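Local coordinates for protein putative glycoside hydrolase (PDB 3GYC) that is a putative glycoside hydrolase of the cellulase-like TIM-barrel group, probably cleaving glycosidic bonds in carbohydrates, with a substrate not established, at residues I19-F24 against T303-G308; D128-L133 against L189-T194. All coordinates share one frame; numbering follows the deposited sequence.

Both contacts belong to one (beta/alpha)8 barrel, one in its core and the other on its helical wall. Contact 1 joins strand 17-23 to the loop that follows strand 301-303, its centre about 5 Å from the centre of the chain; the two strands flank strand 340-343 in the parallel sheet. Contact 2 joins helix 130-146 to helix 186-200, which follow strands 109-113 and 153-157. The centres of contacts 1 and 2 are about 25 Å apart, and their nearest atoms about 15 Å apart. Along the chain contact 2 is nested inside the long loop closed by contact 1, which links the first strand to the loop after the seventh, whereas contact 2 joins two helices of the barrel's outer layer.

Contact 1. Residues I19-F24 against T303-G308; sequences ITMWDF and TTECWG
In the interior of the TIM barrel, Ile19 and Met21 of strand 17-23 meet Thr304 and Glu305, just past strand 301-303. Ile19 is a branched residue suited to this buried interior: its CG2 lies 3.8 Å from Thr304 CG2, and its CD1 closes on the same methyl at 3.9 Å, so one threonine methyl is held against two branches of the isoleucine. Thr304 divides its own side chain by polarity. With OG1 set between the backbone N and the carbonyl carbon (chi1 65°), the methyl meets Ile19 while the hydroxyl hydrogen-bonds to Glu232 OE2 at the end of strand 231-232.

The first and seventh strands of the barrel are not neighbours: strand 340-343 runs between them and pairs with strand 17-23 through Ile19 and Val343. Two residues on from Ile19, a water bridges the segments, accepting from Met21 N at 2.7 Å and lying 2.7 Å from Thr304 O, to which it may donate, although other acceptors compete for its protons.

Glu305 stands just past the seventh strand, where the retaining cellulases with this barrel carry their nucleophile; a similar role is plausible here but not established. Its carboxylate is placed by a salt bridge from OE2 to Arg55 on strand 53-57. Met21, deposited as selenomethionine, has CG anti to the backbone N (chi1 177°) and runs on extended through chi2, which sets its selenium over one face of that carboxylate, with SE 3.6 Å from Glu305 CD and 3.7 Å from Glu305 OE2. Such a long, unbranched, polarisable side chain can lie against the flat group while OE2 pairs with Arg55. Trp82 touches Met21, and Trp236 and His234 touch Glu305.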
loop_
_atom_site.group_PDB
_atom_site.type_symbol
_atom_site.label_atom_id
_atom_site.label_comp_id
_atom_site.label_asym_id
_atom_site.label_seq_id
_atom_site.Cartn_x
_atom_site.Cartn_y
_atom_site.Cartn_z
ATOM N N ILE A 19 -9.699 3.954 -0.716
ATOM C CA ILE A 19 -8.930 2.689 -0.773
ATOM C C ILE A 19 -8.447 2.209 0.586
ATOM O O ILE A 19 -8.272 2.998 1.507
ATOM C CB ILE A 19 -7.737 2.836 -1.819
ATOM C CG1 ILE A 19 -7.080 1.505 -2.166
ATOM C CG2 ILE A 19 -6.638 3.840 -1.358
ATOM C CD1 ILE A 19 -6.158 1.597 -3.464
ATOM N N THR A 20 -8.308 0.893 0.730
ATOM C CA THR A 20 -7.696 0.310 1.891
ATOM C C THR A 20 -6.668 -0.796 1.474
ATOM O O THR A 20 -6.901 -1.500 0.523
ATOM C CB THR A 20 -8.709 -0.311 2.839
ATOM O OG1 THR A 20 -7.987 -0.801 3.947
ATOM C CG2 THR A 20 -9.450 -1.525 2.224
HETATM N N MSE A 21 -5.549 -0.852 2.184
HETATM C CA MSE A 21 -4.542 -1.898 2.026
HETATM C C MSE A 21 -4.954 -3.152 2.805
HETATM O O MSE A 21 -5.076 -3.101 4.053
HETATM C CB MSE A 21 -3.207 -1.435 2.580
HETATM C CG MSE A 21 -2.156 -2.520 2.505
HETATM SE SE MSE A 21 -0.689 -2.100 3.629
HETATM C CE MSE A 21 -1.528 -2.495 5.354
ATOM N N TRP A 22 -5.279 -4.224 2.073
ATOM C CA TRP A 22 -5.493 -5.551 2.664
ATOM C C TRP A 22 -4.292 -6.481 2.433
ATOM O O TRP A 22 -4.329 -7.671 2.808
ATOM C CB TRP A 22 -6.815 -6.145 2.212
ATOM C CG TRP A 22 -8.023 -5.609 2.980
ATOM C CD1 TRP A 22 -8.039 -4.574 3.857
ATOM C CD2 TRP A 22 -9.416 -6.011 2.831
ATOM N NE1 TRP A 22 -9.328 -4.361 4.349
ATOM C CE2 TRP A 22 -10.175 -5.245 3.747
ATOM C CE3 TRP A 22 -10.053 -7.021 2.129
ATOM C CZ2 TRP A 22 -11.538 -5.395 3.887
ATOM C CZ3 TRP A 22 -11.386 -7.169 2.275
ATOM C CH2 TRP A 22 -12.126 -6.358 3.142
ATOM N N ASP A 23 -3.230 -5.906 1.852
ATOM C CA ASP A 23 -1.896 -6.496 1.773
ATOM C C ASP A 23 -1.919 -8.013 1.460
ATOM O O ASP A 23 -2.495 -8.423 0.469
ATOM C CB ASP A 23 -1.123 -6.146 3.070
ATOM C CG ASP A 23 -1.920 -6.522 4.367
ATOM O OD1 ASP A 23 -2.793 -5.709 4.786
ATOM O OD2 ASP A 23 -1.722 -7.639 4.917
ATOM N N PHE A 24 -1.287 -8.817 2.303
ATOM C CA PHE A 24 -1.301 -10.273 2.168
ATOM C C PHE A 24 -2.267 -10.885 3.206
ATOM O O PHE A 24 -2.490 -12.097 3.222
ATOM C CB PHE A 24 0.135 -10.836 2.248
ATOM C CG PHE A 24 1.034 -10.140 3.232
ATOM C CD1 PHE A 24 1.114 -10.572 4.560
ATOM C CD2 PHE A 24 1.821 -9.071 2.837
ATOM C CE1 PHE A 24 1.996 -9.910 5.473
ATOM C CE2 PHE A 24 2.680 -8.431 3.732
ATOM C CZ PHE A 24 2.753 -8.857 5.048
ATOM N N THR A 303 -2.236 6.920 -1.776
ATOM C CA THR A 303 -1.579 6.612 -0.510
ATOM C C THR A 303 -2.422 5.539 0.168
ATOM O O THR A 303 -3.624 5.735 0.368
ATOM C CB THR A 303 -1.365 7.875 0.410
ATOM O OG1 THR A 303 -0.381 8.754 -0.166
ATOM C CG2 THR A 303 -0.877 7.457 1.831
ATOM N N THR A 304 -1.816 4.373 0.474
ATOM C CA THR A 304 -2.512 3.277 1.150
ATOM C C THR A 304 -1.899 2.961 2.514
ATOM O O THR A 304 -2.457 2.175 3.271
ATOM C CB THR A 304 -2.516 1.977 0.291
ATOM O OG1 THR A 304 -1.174 1.500 0.131
ATOM C CG2 THR A 304 -3.182 2.231 -1.089
ATOM N N GLU A 305 -0.774 3.608 2.852
ATOM C CA GLU A 305 -0.110 3.406 4.120
ATOM C C GLU A 305 0.134 4.796 4.731
ATOM O O GLU A 305 0.892 5.586 4.213
ATOM C CB GLU A 305 1.170 2.600 3.913
ATOM C CG GLU A 305 0.936 1.219 3.227
ATOM C CD GLU A 305 2.086 0.223 3.520
ATOM O OE1 GLU A 305 2.520 0.165 4.685
ATOM O OE2 GLU A 305 2.529 -0.530 2.618
ATOM N N CYS A 306 -0.569 5.053 5.829
ATOM C CA CYS A 306 -0.719 6.370 6.383
ATOM C C CYS A 306 -1.607 6.228 7.620
ATOM O O CYS A 306 -2.072 5.105 7.898
ATOM C CB CYS A 306 -1.458 7.190 5.327
ATOM S SG CYS A 306 -2.957 6.255 4.754
ATOM N N TRP A 307 -1.828 7.295 8.405
ATOM C CA TRP A 307 -1.193 8.606 8.280
ATOM C C TRP A 307 -0.462 8.970 9.569
ATOM O O TRP A 307 0.249 9.975 9.601
ATOM C CB TRP A 307 -2.219 9.750 8.049
ATOM C CG TRP A 307 -3.015 9.696 6.758
ATOM C CD1 TRP A 307 -4.261 9.217 6.613
ATOM C CD2 TRP A 307 -2.609 10.164 5.472
ATOM N NE1 TRP A 307 -4.659 9.307 5.307
ATOM C CE2 TRP A 307 -3.667 9.905 4.589
ATOM C CE3 TRP A 307 -1.449 10.769 4.980
ATOM C CZ2 TRP A 307 -3.606 10.210 3.248
ATOM C CZ3 TRP A 307 -1.388 11.078 3.650
ATOM C CH2 TRP A 307 -2.462 10.793 2.796
ATOM N N GLY A 308 -0.678 8.204 10.642
ATOM C CA GLY A 308 -0.127 8.528 11.984
ATOM C C GLY A 308 1.044 7.671 12.414
ATOM O O GLY A 308 2.196 8.060 12.259
HETATM O O HOH W 1 -4.927 1.301 3.773
#

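Contact 2. Residues D128-L133 against L189-T194; sequences DTPEKL and LRWMKT
Thr129 OG1 is held from two directions at the start of helix 130-146, on the same turn that receives the Trp191 ring. It accepts from Lys132 N at 3.0 Å with an N-H...O angle of 156°, the classic N-cap bond, and gives its own proton to Glu131 OE1 in a weak bond of 3.4 Å. Lys132 in turn reaches back to Asp128: Lys132 NZ lies 2.6 Å from Asp128 OD1, on the oxygen's syn lone pair, in a salt bridge that spans the first turn. Pro130, right after the cap residue Thr129, suits the first helical position because no helical hydrogen bond needs its nitrogen.

Against this capped turn Trp191 lays one face of its indole. Pro130 CD sits above the six-membered ring, 3.8 Å from its centroid and 19° off the normal, a CH-pi contact, while Thr129 C comes 3.4 Å from Trp191 CH2 nearer the rim of that face. The ring gets there because its CG is anti to the backbone N (chi1 174°), carrying the indole across to the other helix. Leu133 takes the edge, with CD2 3.6 Å from Trp191 NE1. One turn further, Thr194 offers its methyl, CG2 lying 3.7 Å from Pro130 CG, and the bent chain of Glu131 brings OE2 beside that methyl too.

Trp162 and Phe171, the latter from helix 169-172, add aromatic contacts to Trp191, and NE1 makes a weak hydrogen bond to Tyr210 just past strand 208-209, so the indole joins two successive outer helices of the barrel, 130-146 and 186-200, to the segments around them.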
loop_
_atom_site.group_PDB
_atom_site.type_symbol
_atom_site.label_atom_id
_atom_site.label_comp_id
_atom_site.label_asym_id
_atom_site.label_seq_id
_atom_site.Cartn_x
_atom_site.Cartn_y
_atom_site.Cartn_z
ATOM N N ASP A 128 15.881 -12.002 -10.519
ATOM C CA ASP A 128 17.054 -11.154 -10.349
ATOM C C ASP A 128 17.373 -10.188 -11.484
ATOM O O ASP A 128 18.432 -9.586 -11.490
ATOM C CB ASP A 128 18.272 -12.015 -9.979
ATOM C CG ASP A 128 18.556 -13.126 -10.991
ATOM O OD1 ASP A 128 17.994 -13.119 -12.111
ATOM O OD2 ASP A 128 19.359 -14.022 -10.647
ATOM N N THR A 129 16.460 -10.044 -12.441
ATOM C CA THR A 129 16.622 -9.049 -13.514
ATOM C C THR A 129 15.248 -8.377 -13.682
ATOM O O THR A 129 14.228 -8.993 -13.352
ATOM C CB THR A 129 17.051 -9.653 -14.865
ATOM O OG1 THR A 129 15.955 -10.388 -15.430
ATOM C CG2 THR A 129 18.284 -10.541 -14.711
ATOM N N PRO A 130 15.214 -7.123 -14.182
ATOM C CA PRO A 130 13.907 -6.486 -14.396
ATOM C C PRO A 130 13.048 -7.247 -15.421
ATOM O O PRO A 130 11.802 -7.234 -15.326
ATOM C CB PRO A 130 14.269 -5.079 -14.887
ATOM C CG PRO A 130 15.672 -5.171 -15.396
ATOM C CD PRO A 130 16.331 -6.241 -14.564
ATOM N N GLU A 131 13.703 -7.932 -16.364
ATOM C CA GLU A 131 12.987 -8.718 -17.362
ATOM C C GLU A 131 12.305 -9.916 -16.736
ATOM O O GLU A 131 11.160 -10.253 -17.066
ATOM C CB GLU A 131 13.907 -9.151 -18.510
ATOM C CG GLU A 131 14.485 -7.984 -19.331
ATOM C CD GLU A 131 15.846 -7.476 -18.828
ATOM O OE1 GLU A 131 16.256 -7.799 -17.690
ATOM O OE2 GLU A 131 16.545 -6.789 -19.613
ATOM N N LYS A 132 12.986 -10.546 -15.796
ATOM C CA LYS A 132 12.411 -11.683 -15.092
ATOM C C LYS A 132 11.223 -11.257 -14.251
ATOM O O LYS A 132 10.192 -11.949 -14.208
ATOM C CB LYS A 132 13.467 -12.345 -14.219
ATOM C CG LYS A 132 14.532 -13.050 -15.042
ATOM C CD LYS A 132 15.604 -13.623 -14.163
ATOM C CE LYS A 132 16.729 -14.214 -14.954
ATOM N NZ LYS A 132 17.735 -14.870 -14.051
ATOM N N LEU A 133 11.362 -10.107 -13.594
ATOM C CA LEU A 133 10.309 -9.589 -12.743
ATOM C C LEU A 133 9.073 -9.273 -13.587
ATOM O O LEU A 133 7.955 -9.598 -13.194
ATOM C CB LEU A 133 10.791 -8.340 -11.996
ATOM C CG LEU A 133 9.830 -7.746 -10.955
ATOM C CD1 LEU A 133 9.519 -8.793 -9.900
ATOM C CD2 LEU A 133 10.372 -6.485 -10.293
ATOM N N LEU A 189 16.465 3.234 -10.776
ATOM C CA LEU A 189 15.782 3.872 -11.895
ATOM C C LEU A 189 15.854 3.029 -13.161
ATOM O O LEU A 189 14.850 2.884 -13.861
ATOM C CB LEU A 189 16.369 5.262 -12.184
ATOM C CG LEU A 189 16.176 6.303 -11.083
ATOM C CD1 LEU A 189 16.915 7.560 -11.468
ATOM C CD2 LEU A 189 14.696 6.575 -10.805
ATOM N N ARG A 190 17.026 2.458 -13.431
ATOM C CA ARG A 190 17.244 1.657 -14.633
ATOM C C ARG A 190 16.440 0.370 -14.614
ATOM O O ARG A 190 15.874 -0.040 -15.618
ATOM C CB ARG A 190 18.729 1.324 -14.801
ATOM C CG ARG A 190 19.068 0.730 -16.159
ATOM N N TRP A 191 16.442 -0.296 -13.478
ATOM C CA TRP A 191 15.671 -1.505 -13.290
ATOM C C TRP A 191 14.189 -1.234 -13.511
ATOM O O TRP A 191 13.517 -1.940 -14.262
ATOM C CB TRP A 191 15.875 -2.004 -11.855
ATOM C CG TRP A 191 15.037 -3.163 -11.485
ATOM C CD1 TRP A 191 13.695 -3.175 -11.313
ATOM C CD2 TRP A 191 15.493 -4.482 -11.184
ATOM N NE1 TRP A 191 13.276 -4.417 -10.961
ATOM C CE2 TRP A 191 14.360 -5.247 -10.872
ATOM C CE3 TRP A 191 16.752 -5.093 -11.158
ATOM C CZ2 TRP A 191 14.438 -6.595 -10.503
ATOM C CZ3 TRP A 191 16.837 -6.440 -10.804
ATOM C CH2 TRP A 191 15.685 -7.176 -10.487
HETATM N N MSE A 192 13.664 -0.247 -12.794
HETATM C CA MSE A 192 12.258 0.099 -12.900
HETATM C C MSE A 192 11.899 0.399 -14.348
HETATM O O MSE A 192 10.948 -0.165 -14.876
HETATM C CB MSE A 192 11.899 1.290 -12.007
HETATM C CG MSE A 192 11.971 0.982 -10.525
HETATM SE SE MSE A 192 11.190 2.378 -9.447
HETATM C CE MSE A 192 12.516 3.763 -9.687
ATOM N N LYS A 193 12.709 1.220 -15.008
ATOM C CA LYS A 193 12.413 1.625 -16.375
ATOM C C LYS A 193 12.331 0.402 -17.301
ATOM O O LYS A 193 11.343 0.242 -18.016
ATOM C CB LYS A 193 13.438 2.652 -16.880
ATOM C CG LYS A 193 13.005 3.366 -18.156
ATOM N N THR A 194 13.332 -0.479 -17.250
ATOM C CA THR A 194 13.325 -1.702 -18.074
ATOM C C THR A 194 12.127 -2.617 -17.811
ATOM O O THR A 194 11.567 -3.188 -18.768
ATOM C CB THR A 194 14.604 -2.540 -17.867
ATOM O OG1 THR A 194 15.734 -1.784 -18.313
ATOM C CG2 THR A 194 14.539 -3.857 -18.643
#